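Local coordinates for protein type I polyketide synthase PikAII (Streptomyces venezuelae, PDB 3QP9) that probably epimerises the alpha-substituent of beta-ketoacyl polyketide intermediates through a C2-type, reduction-incompetent ketoreductase domain of a modular synthase, at residues W34-V39 with G227-R232; A94-A99 with Q140-A145; H341-V346 with R393-V398. One frame throughout, in Å; residues are numbered along the deposited sequence.

Contact 1: W34-V39 with G227-R232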
loop_
_atom_site.group_PDB
_atom_site.type_symbol
_atom_site.label_atom_id
_atom_site.label_comp_id
_atom_site.label_asym_id
_atom_site.label_seq_id
_atom_site.Cartn_x
_atom_site.Cartn_y
_atom_site.Cartn_z
ATOM N N TRP A 34 -9.114 8.595 -9.240
ATOM C CA TRP A 34 -8.081 9.011 -10.196
ATOM C C TRP A 34 -8.680 10.030 -11.117
ATOM O O TRP A 34 -9.662 9.720 -11.872
ATOM C CB TRP A 34 -7.614 7.742 -10.953
ATOM C CG TRP A 34 -6.740 6.905 -10.056
ATOM C CD1 TRP A 34 -7.138 5.921 -9.217
ATOM C CD2 TRP A 34 -5.303 7.058 -9.867
ATOM N NE1 TRP A 34 -6.013 5.445 -8.490
ATOM C CE2 TRP A 34 -4.905 6.138 -8.871
ATOM C CE3 TRP A 34 -4.332 7.946 -10.417
ATOM C CZ2 TRP A 34 -3.555 6.000 -8.435
ATOM C CZ3 TRP A 34 -3.005 7.861 -9.964
ATOM C CH2 TRP A 34 -2.622 6.844 -9.002
ATOM N N LYS A 35 -8.241 11.277 -10.999
ATOM C CA LYS A 35 -8.886 12.388 -11.712
ATOM C C LYS A 35 -8.229 12.532 -13.098
ATOM O O LYS A 35 -7.038 12.770 -13.209
ATOM C CB LYS A 35 -8.638 13.673 -10.915
ATOM C CG LYS A 35 -8.983 14.943 -11.594
ATOM C CD LYS A 35 -8.419 16.194 -10.741
ATOM C CE LYS A 35 -9.397 17.407 -10.808
ATOM N NZ LYS A 35 -8.560 18.666 -10.901
ATOM N N ARG A 36 -9.026 12.422 -14.154
ATOM C CA ARG A 36 -8.495 12.672 -15.520
ATOM C C ARG A 36 -7.952 14.104 -15.677
ATOM O O ARG A 36 -8.687 15.109 -15.385
ATOM C CB ARG A 36 -9.643 12.431 -16.519
ATOM C CG ARG A 36 -10.090 10.984 -16.434
ATOM C CD ARG A 36 -11.483 10.792 -17.086
ATOM N NE ARG A 36 -11.386 9.847 -18.183
ATOM C CZ ARG A 36 -11.418 8.529 -18.027
ATOM N NH1 ARG A 36 -11.549 7.983 -16.794
ATOM N NH2 ARG A 36 -11.307 7.761 -19.103
ATOM N N LEU A 37 -6.716 14.263 -16.151
ATOM C CA LEU A 37 -6.134 15.602 -16.287
ATOM C C LEU A 37 -6.346 16.161 -17.726
ATOM O O LEU A 37 -6.185 15.418 -18.722
ATOM C CB LEU A 37 -4.635 15.566 -15.964
ATOM C CG LEU A 37 -4.258 15.088 -14.562
ATOM C CD1 LEU A 37 -2.740 15.111 -14.389
ATOM C CD2 LEU A 37 -4.944 16.017 -13.487
ATOM N N ALA A 38 -6.642 17.468 -17.819
ATOM C CA ALA A 38 -6.790 18.156 -19.119
ATOM C C ALA A 38 -5.546 18.014 -20.011
ATOM O O ALA A 38 -4.418 18.076 -19.515
ATOM C CB ALA A 38 -7.094 19.647 -18.848
ATOM N N VAL A 39 -5.709 17.802 -21.322
ATOM C CA VAL A 39 -4.505 17.847 -22.221
ATOM C C VAL A 39 -3.818 19.214 -22.097
ATOM O O VAL A 39 -4.527 20.227 -21.975
ATOM C CB VAL A 39 -4.842 17.546 -23.705
ATOM C CG1 VAL A 39 -5.055 16.033 -23.900
ATOM C CG2 VAL A 39 -6.040 18.373 -24.171
ATOM N N GLY A 227 -4.922 9.126 -21.363
ATOM C CA GLY A 227 -4.202 10.338 -21.036
ATOM C C GLY A 227 -3.613 10.205 -19.616
ATOM O O GLY A 227 -3.318 9.094 -19.164
ATOM N N LEU A 228 -3.433 11.331 -18.933
ATOM C CA LEU A 228 -2.928 11.324 -17.543
ATOM C C LEU A 228 -4.058 11.385 -16.513
ATOM O O LEU A 228 -5.118 12.087 -16.750
ATOM C CB LEU A 228 -1.946 12.465 -17.342
ATOM C CG LEU A 228 -0.753 12.589 -18.263
ATOM C CD1 LEU A 228 -0.077 13.921 -18.060
ATOM C CD2 LEU A 228 0.221 11.407 -17.995
ATOM N N LEU A 229 -3.895 10.619 -15.435
ATOM C CA LEU A 229 -4.771 10.623 -14.249
ATOM C C LEU A 229 -3.995 10.896 -12.936
ATOM O O LEU A 229 -2.895 10.430 -12.778
ATOM C CB LEU A 229 -5.519 9.297 -14.083
ATOM C CG LEU A 229 -6.472 8.982 -15.244
ATOM C CD1 LEU A 229 -5.684 8.228 -16.393
ATOM C CD2 LEU A 229 -7.788 8.138 -14.892
ATOM N N ALA A 230 -4.585 11.645 -11.998
ATOM C CA ALA A 230 -3.909 12.001 -10.798
ATOM C C ALA A 230 -4.696 11.546 -9.580
ATOM O O ALA A 230 -5.955 11.588 -9.527
ATOM C CB ALA A 230 -3.692 13.537 -10.742
ATOM N N ARG A 231 -3.950 11.115 -8.592
ATOM C CA ARG A 231 -4.491 10.486 -7.378
ATOM C C ARG A 231 -5.133 11.458 -6.382
ATOM O O ARG A 231 -4.542 12.537 -6.012
ATOM C CB ARG A 231 -3.370 9.692 -6.697
ATOM C CG ARG A 231 -3.858 8.701 -5.569
ATOM C CD ARG A 231 -2.732 7.603 -5.407
ATOM N NE ARG A 231 -3.069 6.709 -4.254
ATOM C CZ ARG A 231 -2.829 6.976 -2.964
ATOM N NH1 ARG A 231 -3.159 6.053 -2.025
ATOM N NH2 ARG A 231 -2.414 8.169 -2.560
ATOM N N ARG A 232 -6.305 11.093 -5.923
ATOM C CA ARG A 232 -7.098 11.980 -5.030
ATOM C C ARG A 232 -7.732 11.134 -3.940
ATOM O O ARG A 232 -8.287 10.079 -4.254
ATOM C CB ARG A 232 -8.268 12.632 -5.900
ATOM C CG ARG A 232 -7.803 13.679 -6.910
ATOM C CD ARG A 232 -7.095 14.894 -6.161
ATOM N NE ARG A 232 -6.806 15.981 -7.133
ATOM C CZ ARG A 232 -5.672 16.076 -7.804
ATOM N NH1 ARG A 232 -5.461 17.083 -8.626
ATOM N NH2 ARG A 232 -4.743 15.139 -7.634
HETATM O O HOH W 1 -7.824 18.746 -8.350
HETATM O O HOH W 2 -4.161 13.767 -20.125
#
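Lys35 and Ala230 form the hydrogen-bonded pair of a short antiparallel pairing: Lys35 N gives a nearly straight bond to Ala230 O (2.7 Å), and Ala230 N returns one to Lys35 O (3.0 Å). Leu37 N continues the pattern to Leu228 O, and one water joins Leu37 O to Leu228 N.

Apolar and CH-pi contacts line both sides of the pair. On the side that carries Trp34, Arg231 CB lies over the six-membered ring, 3.9 Å from its centroid, while Leu229 CD2 touches Trp34 CB. CG of Arg231 is anti to the backbone N (chi1 -167°) and the chain runs extended, which takes CD to 3.5 Å from Trp34 CZ2 and carries the guanidinium past the indole to Ile406 O. On the side of Lys35, Leu37 CD2 meets Ala230 CB at 3.9 Å.

The like charges of Lys35 and Arg232 share a water that accepts from both; Glu218, salt-bridged to Arg232, probably eases the repulsion. Arg232 NH2 also bonds to Arg231 O from above the carbonyl plane.

Strands 220-224 and 227-235 form a beta hairpin, to which 29-36, almost two hundred residues earlier, adds a third antiparallel strand.

Contact 2: A94-A99 with Q140-A145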
loop_
_atom_site.group_PDB
_atom_site.type_symbol
_atom_site.label_atom_id
_atom_site.label_comp_id
_atom_site.label_asym_id
_atom_site.label_seq_id
_atom_site.Cartn_x
_atom_site.Cartn_y
_atom_site.Cartn_z
ATOM N N ALA A 94 28.529 5.807 -4.813
ATOM C CA ALA A 94 29.805 6.024 -5.577
ATOM C C ALA A 94 29.421 6.158 -7.034
ATOM O O ALA A 94 29.876 7.036 -7.749
ATOM C CB ALA A 94 30.688 4.832 -5.416
ATOM N N THR A 95 28.499 5.292 -7.455
ATOM C CA THR A 95 28.079 5.251 -8.837
ATOM C C THR A 95 27.396 6.552 -9.188
ATOM O O THR A 95 27.664 7.113 -10.243
ATOM C CB THR A 95 27.088 4.065 -9.080
ATOM O OG1 THR A 95 27.790 2.856 -8.820
ATOM C CG2 THR A 95 26.545 4.052 -10.499
ATOM N N LEU A 96 26.503 7.008 -8.315
ATOM C CA LEU A 96 25.832 8.306 -8.476
ATOM C C LEU A 96 26.789 9.541 -8.430
ATOM O O LEU A 96 26.706 10.412 -9.299
ATOM C CB LEU A 96 24.727 8.475 -7.456
ATOM C CG LEU A 96 23.520 7.525 -7.551
ATOM C CD1 LEU A 96 22.852 7.458 -6.160
ATOM C CD2 LEU A 96 22.515 7.904 -8.699
ATOM N N GLY A 97 27.624 9.628 -7.393
ATOM C CA GLY A 97 28.665 10.675 -7.277
ATOM C C GLY A 97 29.543 10.727 -8.527
ATOM O O GLY A 97 29.818 11.822 -9.078
ATOM N N GLU A 98 29.979 9.566 -9.014
ATOM C CA GLU A 98 30.689 9.527 -10.309
ATOM C C GLU A 98 29.864 10.118 -11.468
ATOM O O GLU A 98 30.372 10.883 -12.308
ATOM C CB GLU A 98 31.174 8.095 -10.604
ATOM C CG GLU A 98 31.517 7.742 -12.078
ATOM C CD GLU A 98 32.521 6.530 -12.209
ATOM O OE1 GLU A 98 32.768 6.068 -13.356
ATOM O OE2 GLU A 98 33.061 6.043 -11.174
ATOM N N ALA A 99 28.566 9.798 -11.509
ATOM C CA ALA A 99 27.728 10.271 -12.593
ATOM C C ALA A 99 27.488 11.750 -12.449
ATOM O O ALA A 99 27.354 12.435 -13.454
ATOM C CB ALA A 99 26.365 9.535 -12.588
ATOM N N GLN A 140 18.273 6.507 -0.433
ATOM C CA GLN A 140 19.267 6.763 0.608
ATOM C C GLN A 140 20.556 7.252 -0.039
ATOM O O GLN A 140 21.136 8.240 0.403
ATOM C CB GLN A 140 19.573 5.461 1.341
ATOM C CG GLN A 140 18.614 5.120 2.439
ATOM C CD GLN A 140 18.736 3.704 2.941
ATOM O OE1 GLN A 140 19.405 2.818 2.353
ATOM N NE2 GLN A 140 18.104 3.485 4.067
ATOM N N ALA A 141 20.966 6.546 -1.095
ATOM C CA ALA A 141 22.230 6.735 -1.799
ATOM C C ALA A 141 22.286 8.057 -2.583
ATOM O O ALA A 141 23.344 8.685 -2.671
ATOM C CB ALA A 141 22.509 5.582 -2.680
ATOM N N LEU A 142 21.151 8.475 -3.172
ATOM C CA LEU A 142 21.042 9.852 -3.724
ATOM C C LEU A 142 21.501 10.958 -2.734
ATOM O O LEU A 142 22.237 11.878 -3.096
ATOM C CB LEU A 142 19.589 10.117 -4.175
ATOM C CG LEU A 142 19.247 9.357 -5.482
ATOM C CD1 LEU A 142 17.720 9.383 -5.719
ATOM C CD2 LEU A 142 20.009 9.893 -6.707
ATOM N N GLU A 143 21.051 10.871 -1.492
ATOM C CA GLU A 143 21.451 11.834 -0.478
ATOM C C GLU A 143 22.933 11.638 -0.133
ATOM O O GLU A 143 23.619 12.626 0.028
ATOM C CB GLU A 143 20.580 11.755 0.782
ATOM C CG GLU A 143 20.675 13.026 1.650
ATOM C CD GLU A 143 19.785 13.010 2.908
ATOM O OE1 GLU A 143 19.420 14.124 3.378
ATOM O OE2 GLU A 143 19.459 11.905 3.435
ATOM N N ASP A 144 23.431 10.396 -0.089
ATOM C CA ASP A 144 24.879 10.152 0.198
ATOM C C ASP A 144 25.767 10.730 -0.896
ATOM O O ASP A 144 26.862 11.191 -0.608
ATOM C CB ASP A 144 25.246 8.675 0.300
ATOM C CG ASP A 144 24.480 7.930 1.365
ATOM O OD1 ASP A 144 24.357 6.673 1.188
ATOM O OD2 ASP A 144 24.004 8.567 2.350
ATOM N N ALA A 145 25.323 10.635 -2.151
ATOM C CA ALA A 145 26.033 11.259 -3.254
ATOM C C ALA A 145 25.796 12.792 -3.481
ATOM O O ALA A 145 26.382 13.387 -4.403
ATOM C CB ALA A 145 25.759 10.484 -4.529
#
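Leu96 reaches from helix 89-102 onto the last turn of helix 130-144 and touches it with three of its carbons. CB packs on the methyl of Ala145, 3.7 Å from Ala145 CB. The branch ending in CD1 presses on the backbone between Ala141 and Leu142, coming within 3.6 Å of Leu142 N, and also meets Ala141 CB. On the other branch, Leu96 CD2 lies 3.8 Å from Leu142 CD2. The two leucine side chains meet at a slant, each CG lying anti to its carbonyl carbon; in Leu142 (chi1 -73°, chi2 167°) this swings CD2 back toward Leu96 although the CB bond points away.

Ala145 makes the second close approach. Its CB lies 3.5 Å from Gly97 N, and the CA atoms of Gly97 and Ala145 are 4.8 Å apart. Such a small separation is eased by the absence of a side chain on Gly97 and by the single methyl of Ala145. The contact is van der Waals packing without polar bonds between the segments, and Leu96, Ala141 and Leu142 are buried.

Backbone bonds hold these groups in place. Ala145 N bonds to Ala141 O at 2.8 Å, so the methyl of Ala145 is set one turn beyond that of Ala141. Farther out, Asp144 reaches back to the start of the partner helix, with a salt bridge to Arg89 and a hydrogen bond to Gln90.

Around this core, Ala141 also packs on Leu92 and Ala93 of helix 89-102, and Leu142 touches Val147 and Arg189 in loops. Leu96 rests on Leu53 as well, so helix 89-102 meets both helix 130-144 and strand 51-57, one of the parallel strands of the N-terminal half.

Contact 3: H341-V346 with R393-V398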
loop_
_atom_site.group_PDB
_atom_site.type_symbol
_atom_site.label_atom_id
_atom_site.label_comp_id
_atom_site.label_asym_id
_atom_site.label_seq_id
_atom_site.Cartn_x
_atom_site.Cartn_y
_atom_site.Cartn_z
ATOM N N HIS A 341 -19.301 -27.035 7.423
ATOM C CA HIS A 341 -19.293 -25.590 7.572
ATOM C C HIS A 341 -18.170 -24.902 6.715
ATOM O O HIS A 341 -17.174 -24.432 7.262
ATOM C CB HIS A 341 -19.254 -25.221 9.084
ATOM C CG HIS A 341 -20.324 -25.966 9.872
ATOM N ND1 HIS A 341 -21.660 -25.697 9.697
ATOM C CD2 HIS A 341 -20.266 -27.083 10.651
ATOM C CE1 HIS A 341 -22.383 -26.559 10.417
ATOM N NE2 HIS A 341 -21.563 -27.402 11.024
ATOM N N PRO A 342 -18.355 -24.858 5.400
ATOM C CA PRO A 342 -17.128 -24.422 4.648
ATOM C C PRO A 342 -16.744 -22.974 4.931
ATOM O O PRO A 342 -17.574 -22.175 5.378
ATOM C CB PRO A 342 -17.518 -24.568 3.168
ATOM C CG PRO A 342 -18.841 -25.251 3.159
ATOM C CD PRO A 342 -19.462 -25.272 4.514
ATOM N N LEU A 343 -15.500 -22.644 4.617
ATOM C CA LEU A 343 -15.044 -21.280 4.738
ATOM C C LEU A 343 -15.984 -20.234 4.004
ATOM O O LEU A 343 -16.217 -20.331 2.813
ATOM C CB LEU A 343 -13.594 -21.247 4.222
ATOM C CG LEU A 343 -12.508 -20.376 4.805
ATOM C CD1 LEU A 343 -11.775 -19.620 3.679
ATOM C CD2 LEU A 343 -13.024 -19.467 5.841
ATOM N N SER A 344 -16.512 -19.270 4.762
ATOM C CA SER A 344 -17.441 -18.234 4.303
ATOM C C SER A 344 -16.709 -16.860 4.206
ATOM O O SER A 344 -17.000 -16.050 3.320
ATOM C CB SER A 344 -18.586 -18.102 5.312
ATOM O OG SER A 344 -19.495 -17.167 4.897
ATOM N N ALA A 345 -15.813 -16.568 5.143
ATOM C CA ALA A 345 -15.152 -15.291 5.136
ATOM C C ALA A 345 -13.894 -15.348 5.952
ATOM O O ALA A 345 -13.800 -16.104 6.916
ATOM C CB ALA A 345 -16.098 -14.125 5.635
ATOM N N VAL A 346 -12.932 -14.524 5.583
ATOM C CA VAL A 346 -11.688 -14.407 6.330
ATOM C C VAL A 346 -11.450 -12.929 6.758
ATOM O O VAL A 346 -11.555 -12.018 5.882
ATOM C CB VAL A 346 -10.479 -14.911 5.443
ATOM C CG1 VAL A 346 -9.157 -14.672 6.172
ATOM C CG2 VAL A 346 -10.584 -16.308 5.201
ATOM N N ARG A 393 -19.154 -21.183 -3.670
ATOM C CA ARG A 393 -19.212 -19.726 -3.394
ATOM C C ARG A 393 -17.840 -19.161 -3.010
ATOM O O ARG A 393 -17.189 -19.745 -2.165
ATOM C CB ARG A 393 -20.238 -19.413 -2.280
ATOM C CG ARG A 393 -20.084 -18.010 -1.687
ATOM C CD ARG A 393 -21.237 -17.599 -0.719
ATOM N NE ARG A 393 -20.959 -16.393 0.122
ATOM C CZ ARG A 393 -19.900 -16.206 0.951
ATOM N NH1 ARG A 393 -18.958 -17.137 1.075
ATOM N NH2 ARG A 393 -19.805 -15.077 1.691
ATOM N N PRO A 394 -17.409 -18.013 -3.618
ATOM C CA PRO A 394 -16.122 -17.449 -3.151
ATOM C C PRO A 394 -16.202 -16.978 -1.702
ATOM O O PRO A 394 -17.077 -16.195 -1.340
ATOM C CB PRO A 394 -15.858 -16.254 -4.087
ATOM C CG PRO A 394 -17.056 -16.120 -5.007
ATOM C CD PRO A 394 -18.130 -17.085 -4.520
ATOM N N PRO A 395 -15.284 -17.426 -0.870
ATOM C CA PRO A 395 -15.206 -16.796 0.434
ATOM C C PRO A 395 -14.795 -15.313 0.236
ATOM O O PRO A 395 -14.156 -14.988 -0.767
ATOM C CB PRO A 395 -14.104 -17.575 1.132
ATOM C CG PRO A 395 -13.802 -18.782 0.174
ATOM C CD PRO A 395 -14.093 -18.200 -1.183
ATOM N N VAL A 396 -15.194 -14.424 1.149
ATOM C CA VAL A 396 -14.710 -13.061 1.200
ATOM C C VAL A 396 -13.373 -12.987 2.011
ATOM O O VAL A 396 -13.293 -13.466 3.174
ATOM C CB VAL A 396 -15.830 -12.199 1.907
ATOM C CG1 VAL A 396 -15.286 -11.149 2.895
ATOM C CG2 VAL A 396 -16.920 -11.716 0.912
ATOM N N LEU A 397 -12.367 -12.339 1.452
ATOM C CA LEU A 397 -11.114 -12.155 2.112
ATOM C C LEU A 397 -10.944 -10.658 2.391
ATOM O O LEU A 397 -10.864 -9.831 1.425
ATOM C CB LEU A 397 -9.979 -12.673 1.239
ATOM C CG LEU A 397 -8.545 -12.378 1.780
ATOM C CD1 LEU A 397 -8.144 -13.087 3.138
ATOM C CD2 LEU A 397 -7.551 -12.816 0.739
ATOM N N VAL A 398 -10.968 -10.309 3.679
ATOM C CA VAL A 398 -10.941 -8.999 4.121
ATOM C C VAL A 398 -9.601 -8.737 4.750
ATOM O O VAL A 398 -9.224 -9.339 5.768
ATOM C CB VAL A 398 -12.074 -8.718 5.177
ATOM C CG1 VAL A 398 -12.064 -7.247 5.576
ATOM C CG2 VAL A 398 -13.393 -9.156 4.596
#
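Ser344 O is the polar focus of this contact, accepting from Val396 N and from the side chain of Arg393. The Arg393 bond from NH1 measures 3.2 Å and lies in the carbonyl plane on a lone pair, with the oxygen at the edge of the guanidinium and in its plane; a weak bond from NH2 accompanies it. Val396 N, 3.3 Å from the same oxygen, approaches instead from above the carbonyl plane. The chain of Arg393, extended from CG to NE, spans the distance from the loop to this carbonyl.

The Val396 bond opens a parallel backbone pairing, which goes on with Val346 N to Val396 O at 2.7 Å, nearly along the C=O axis, and Val398 N to Val346 O at 2.8 Å.

Apolar contacts lie on both faces. Val346 and Leu397 run side by side: with CG1 anti to the backbone N (chi1 175°), Val346 brings that methyl to 3.6 Å from Leu397 CD1. On the other face, Ala345 CB meets Val396 CG1 more loosely, at 4.1 Å. At the start of strand 343-348 the side chains of Leu343 and Pro395 cross at about a right angle.

These strands are neighbours in the parallel Rossmann sheet of the ketoreductase domain. Arg393 probably polarises the Ser344 carbonyl, while Ser344 OG bonds to Gln249 N, tying the start of strand 343-348 to the loops of Arg393 and Gln249.

Overall arrangement
From the N terminus, strand 29-36 supplies the first half of contact 1; the chain then runs through the strands and helices of the N-terminal half and returns at 227-232, closing a loop of 187 residues that ties the chain's first strand to strand 227-235. Contact 2 falls wholly within that loop, closing a short one of 40 residues between two helices of the N-terminal half. Contact 3 follows in series and joins neighbouring strands of the KR domain across 46 residues. Contacts 1 and 3 reach the same run of strands, with nearest atoms about 17 Å apart, whereas contacts 2 and 3 lie on opposite sides of the chain's centre, their own centres about 49 Å apart.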